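Local coordinates for Alr3790 protein (Anabaena sp., PDB 3HIX) that is of unknown function but carries a rhodanese-like domain, the fold of sulfurtransferases that pass sulfane sulfur between partners, at residues R53-Y58 with A75-V80. Sequence-based numbering, arbitrary orientation.
Sequences RDIYVY and AGFEHV
I55 reaches across to F77 with the end of its longer branch: CD1 lies 3.4 Å from CD1 of the phenyl ring and almost as near CE1, meeting that side of the ring at a slant. CG1 of I55 stands beside its own backbone N, opposite the carbonyl carbon (chi1 -60°), and the extended second torsion carries the methyl out to the aromatic group. Further along the strand, V57 and V80 touch more lightly, CG1 to CG1 at 4.1 Å, and both valines also pack on V69 and L72 of helix 62-74. F77 rests on A45 of helix 41-48 as well, so helices 41-48 and 62-74 both contribute to the apolar layer on the one face of the parallel sheet that carries I55, V57 and V80.

The backbones join where I55 pairs with V80. I55 N gives a nearly straight hydrogen bond to H79 O (2.8 Å, 163° at the hydrogen), and V80 CA directs a CH...O contact to I55 O at 3.4 Å. One step earlier, a water bridges the chains, donating to R53 O and accepting from H79 N, 2.7 Å each; its oxygen also sits in plane at the edge of the F77 ring. D54 OD1 comes within 4.0 Å of H79 ND1, with carboxylate and imidazole planes 36° apart.

This is the close of a right-handed beta-alpha-beta crossover: strand 55-58, helix 62-74, then edge strand 80-82. Its chemistry implies an apolar seam between sheet and helices, with water linking R53 O and H79 N next to the direct I55 N to H79 O bond; a protonated H79 would probably feel some attraction from D54.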
ATOM      1  N   ARG A  53     -14.031   3.411   4.825  1.00 23.88           N
ATOM      2  CA  ARG A  53     -13.479   2.125   4.405  1.00 28.55           C
ATOM      3  C   ARG A  53     -12.256   1.654   5.192  1.00 22.58           C
ATOM      4  O   ARG A  53     -11.339   2.427   5.454  1.00 28.65           O
ATOM      5  CB  ARG A  53     -13.121   2.177   2.912  1.00 39.60           C
ATOM      6  CG  ARG A  53     -12.256   1.011   2.434  1.00 46.28           C
ATOM      7  CD  ARG A  53     -12.149   0.959   0.918  1.00 52.31           C
ATOM      8  NE  ARG A  53     -13.458   0.788   0.293  1.00 58.36           N
ATOM      9  CZ  ARG A  53     -13.646   0.495  -0.990  1.00 63.38           C
ATOM     10  NH1 ARG A  53     -12.609   0.338  -1.802  1.00 63.65           N
ATOM     11  NH2 ARG A  53     -14.876   0.360  -1.463  1.00 64.07           N
ATOM     12  N   ASP A  54     -12.259   0.375   5.565  1.00 19.16           N
ATOM     13  CA  ASP A  54     -11.138  -0.227   6.281  1.00 21.14           C
ATOM     14  C   ASP A  54      -9.982  -0.303   5.303  1.00 19.33           C
ATOM     15  O   ASP A  54     -10.079  -0.973   4.276  1.00 20.40           O
ATOM     16  CB  ASP A  54     -11.468  -1.646   6.738  1.00 24.99           C
ATOM     17  CG  ASP A  54     -12.075  -1.687   8.112  1.00 40.17           C
ATOM     18  OD1 ASP A  54     -13.217  -1.216   8.268  1.00 47.00           O
ATOM     19  OD2 ASP A  54     -11.403  -2.187   9.034  1.00 43.57           O
ATOM     20  N   ILE A  55      -8.885   0.369   5.632  1.00 25.34           N
ATOM     21  CA  ILE A  55      -7.720   0.389   4.762  1.00 24.82           C
ATOM     22  C   ILE A  55      -6.494  -0.176   5.455  1.00 24.01           C
ATOM     23  O   ILE A  55      -6.224   0.118   6.618  1.00 23.80           O
ATOM     24  CB  ILE A  55      -7.421   1.829   4.294  1.00 25.59           C
ATOM     25  CG1 ILE A  55      -8.629   2.370   3.526  1.00 28.31           C
ATOM     26  CG2 ILE A  55      -6.186   1.855   3.409  1.00 33.84           C
ATOM     27  CD1 ILE A  55      -8.553   3.843   3.211  1.00 28.27           C
ATOM     28  N   TYR A  56      -5.756  -1.004   4.731  1.00 16.61           N
ATOM     29  CA  TYR A  56      -4.557  -1.608   5.266  1.00 17.17           C
ATOM     30  C   TYR A  56      -3.420  -1.204   4.345  1.00 22.68           C
ATOM     31  O   TYR A  56      -3.486  -1.389   3.129  1.00 25.53           O
ATOM     32  CB  TYR A  56      -4.755  -3.117   5.358  1.00 14.66           C
ATOM     33  CG  TYR A  56      -5.767  -3.454   6.431  1.00 24.74           C
ATOM     34  CD1 TYR A  56      -5.359  -3.892   7.691  1.00 35.52           C
ATOM     35  CD2 TYR A  56      -7.128  -3.221   6.225  1.00 31.18           C
ATOM     36  CE1 TYR A  56      -6.283  -4.081   8.724  1.00 44.77           C
ATOM     37  CE2 TYR A  56      -8.058  -3.402   7.248  1.00 38.48           C
ATOM     38  CZ  TYR A  56      -7.629  -3.829   8.494  1.00 48.35           C
ATOM     39  OH  TYR A  56      -8.540  -3.972   9.519  1.00 54.17           O
ATOM     40  N   VAL A  57      -2.393  -0.609   4.934  1.00 18.14           N
ATOM     41  CA  VAL A  57      -1.270  -0.132   4.154  1.00 12.53           C
ATOM     42  C   VAL A  57       0.056  -0.767   4.508  1.00 16.85           C
ATOM     43  O   VAL A  57       0.290  -1.176   5.649  1.00 14.83           O
ATOM     44  CB  VAL A  57      -1.104   1.396   4.315  1.00 24.67           C
ATOM     45  CG1 VAL A  57      -2.429   2.097   4.101  1.00 22.78           C
ATOM     46  CG2 VAL A  57      -0.570   1.707   5.685  1.00 35.64           C
ATOM     47  N   TYR A  58       0.921  -0.846   3.504  1.00 12.99           N
ATOM     48  CA  TYR A  58       2.259  -1.365   3.690  1.00 12.93           C
ATOM     49  C   TYR A  58       3.162  -0.607   2.737  1.00 17.12           C
ATOM     50  O   TYR A  58       2.760  -0.234   1.634  1.00 15.21           O
ATOM     51  CB  TYR A  58       2.325  -2.892   3.437  1.00 14.33           C
ATOM     52  CG  TYR A  58       2.203  -3.349   1.997  1.00 16.42           C
ATOM     53  CD1 TYR A  58       3.338  -3.621   1.232  1.00 12.91           C
ATOM     54  CD2 TYR A  58       0.955  -3.570   1.419  1.00 17.23           C
ATOM     55  CE1 TYR A  58       3.231  -4.110  -0.074  1.00 11.56           C
ATOM     56  CE2 TYR A  58       0.835  -4.054   0.115  1.00 14.65           C
ATOM     57  CZ  TYR A  58       1.975  -4.321  -0.624  1.00 14.48           C
ATOM     58  OH  TYR A  58       1.854  -4.781  -1.911  1.00 19.30           O
ATOM     59  N   ALA A  75      -5.873  12.906   6.821  1.00 25.40           N
ATOM     60  CA  ALA A  75      -6.720  13.296   5.697  1.00 26.35           C
ATOM     61  C   ALA A  75      -8.192  12.996   5.963  1.00 27.62           C
ATOM     62  O   ALA A  75      -9.056  13.323   5.151  1.00 30.12           O
ATOM     63  CB  ALA A  75      -6.270  12.590   4.427  1.00 29.94           C
ATOM     64  N   GLY A  76      -8.475  12.362   7.094  1.00 21.45           N
ATOM     65  CA  GLY A  76      -9.855  12.056   7.414  1.00 20.24           C
ATOM     66  C   GLY A  76     -10.276  10.604   7.292  1.00 20.88           C
ATOM     67  O   GLY A  76     -11.443  10.297   7.493  1.00 23.44           O
ATOM     68  N   PHE A  77      -9.355   9.702   6.960  1.00 21.77           N
ATOM     69  CA  PHE A  77      -9.731   8.291   6.866  1.00 21.56           C
ATOM     70  C   PHE A  77      -9.856   7.728   8.279  1.00 24.92           C
ATOM     71  O   PHE A  77      -8.907   7.759   9.067  1.00 22.03           O
ATOM     72  CB  PHE A  77      -8.711   7.522   6.029  1.00 20.02           C
ATOM     73  CG  PHE A  77      -8.882   7.732   4.548  1.00 17.86           C
ATOM     74  CD1 PHE A  77      -9.742   6.918   3.808  1.00 15.02           C
ATOM     75  CD2 PHE A  77      -8.247   8.790   3.908  1.00 18.94           C
ATOM     76  CE1 PHE A  77      -9.970   7.166   2.442  1.00 18.89           C
ATOM     77  CE2 PHE A  77      -8.467   9.048   2.553  1.00 16.28           C
ATOM     78  CZ  PHE A  77      -9.333   8.234   1.818  1.00 17.73           C
ATOM     79  N   GLU A  78     -11.050   7.236   8.591  1.00 24.42           N
ATOM     80  CA  GLU A  78     -11.374   6.712   9.917  1.00 26.22           C
ATOM     81  C   GLU A  78     -10.723   5.394  10.333  1.00 21.26           C
ATOM     82  O   GLU A  78     -10.487   5.179  11.520  1.00 20.62           O
ATOM     83  CB  GLU A  78     -12.906   6.607  10.058  1.00 26.55           C
ATOM     84  CG  GLU A  78     -13.396   5.936  11.337  1.00 24.90           C
ATOM     85  CD  GLU A  78     -14.918   5.804  11.405  1.00 26.45           C
ATOM     86  OE1 GLU A  78     -15.576   5.795  10.342  1.00 29.46           O
ATOM     87  OE2 GLU A  78     -15.457   5.691  12.527  1.00 25.42           O
ATOM     88  N   HIS A  79     -10.427   4.517   9.378  1.00 17.74           N
ATOM     89  CA  HIS A  79      -9.820   3.226   9.709  1.00 20.30           C
ATOM     90  C   HIS A  79      -8.628   2.854   8.835  1.00 23.51           C
ATOM     91  O   HIS A  79      -8.780   2.254   7.767  1.00 24.90           O
ATOM     92  CB  HIS A  79     -10.887   2.138   9.630  1.00 25.45           C
ATOM     93  CG  HIS A  79     -12.033   2.366  10.564  1.00 33.73           C
ATOM     94  ND1 HIS A  79     -13.350   2.256  10.172  1.00 34.72           N
ATOM     95  CD2 HIS A  79     -12.060   2.738  11.866  1.00 33.45           C
ATOM     96  CE1 HIS A  79     -14.137   2.553  11.190  1.00 36.73           C
ATOM     97  NE2 HIS A  79     -13.379   2.849  12.230  1.00 37.04           N
ATOM     98  N   VAL A  80      -7.438   3.212   9.306  1.00 24.65           N
ATOM     99  CA  VAL A  80      -6.207   2.938   8.586  1.00 17.70           C
ATOM    100  C   VAL A  80      -5.278   2.188   9.510  1.00 25.13           C
ATOM    101  O   VAL A  80      -4.973   2.655  10.604  1.00 29.03           O
ATOM    102  CB  VAL A  80      -5.514   4.245   8.147  1.00 18.47           C
ATOM    103  CG1 VAL A  80      -4.326   3.933   7.229  1.00 17.59           C
ATOM    104  CG2 VAL A  80      -6.519   5.154   7.439  1.00 14.24           C
TER
HETATM  105  O   HOH W   1     -10.630   4.683   6.739  1.00 22.74           O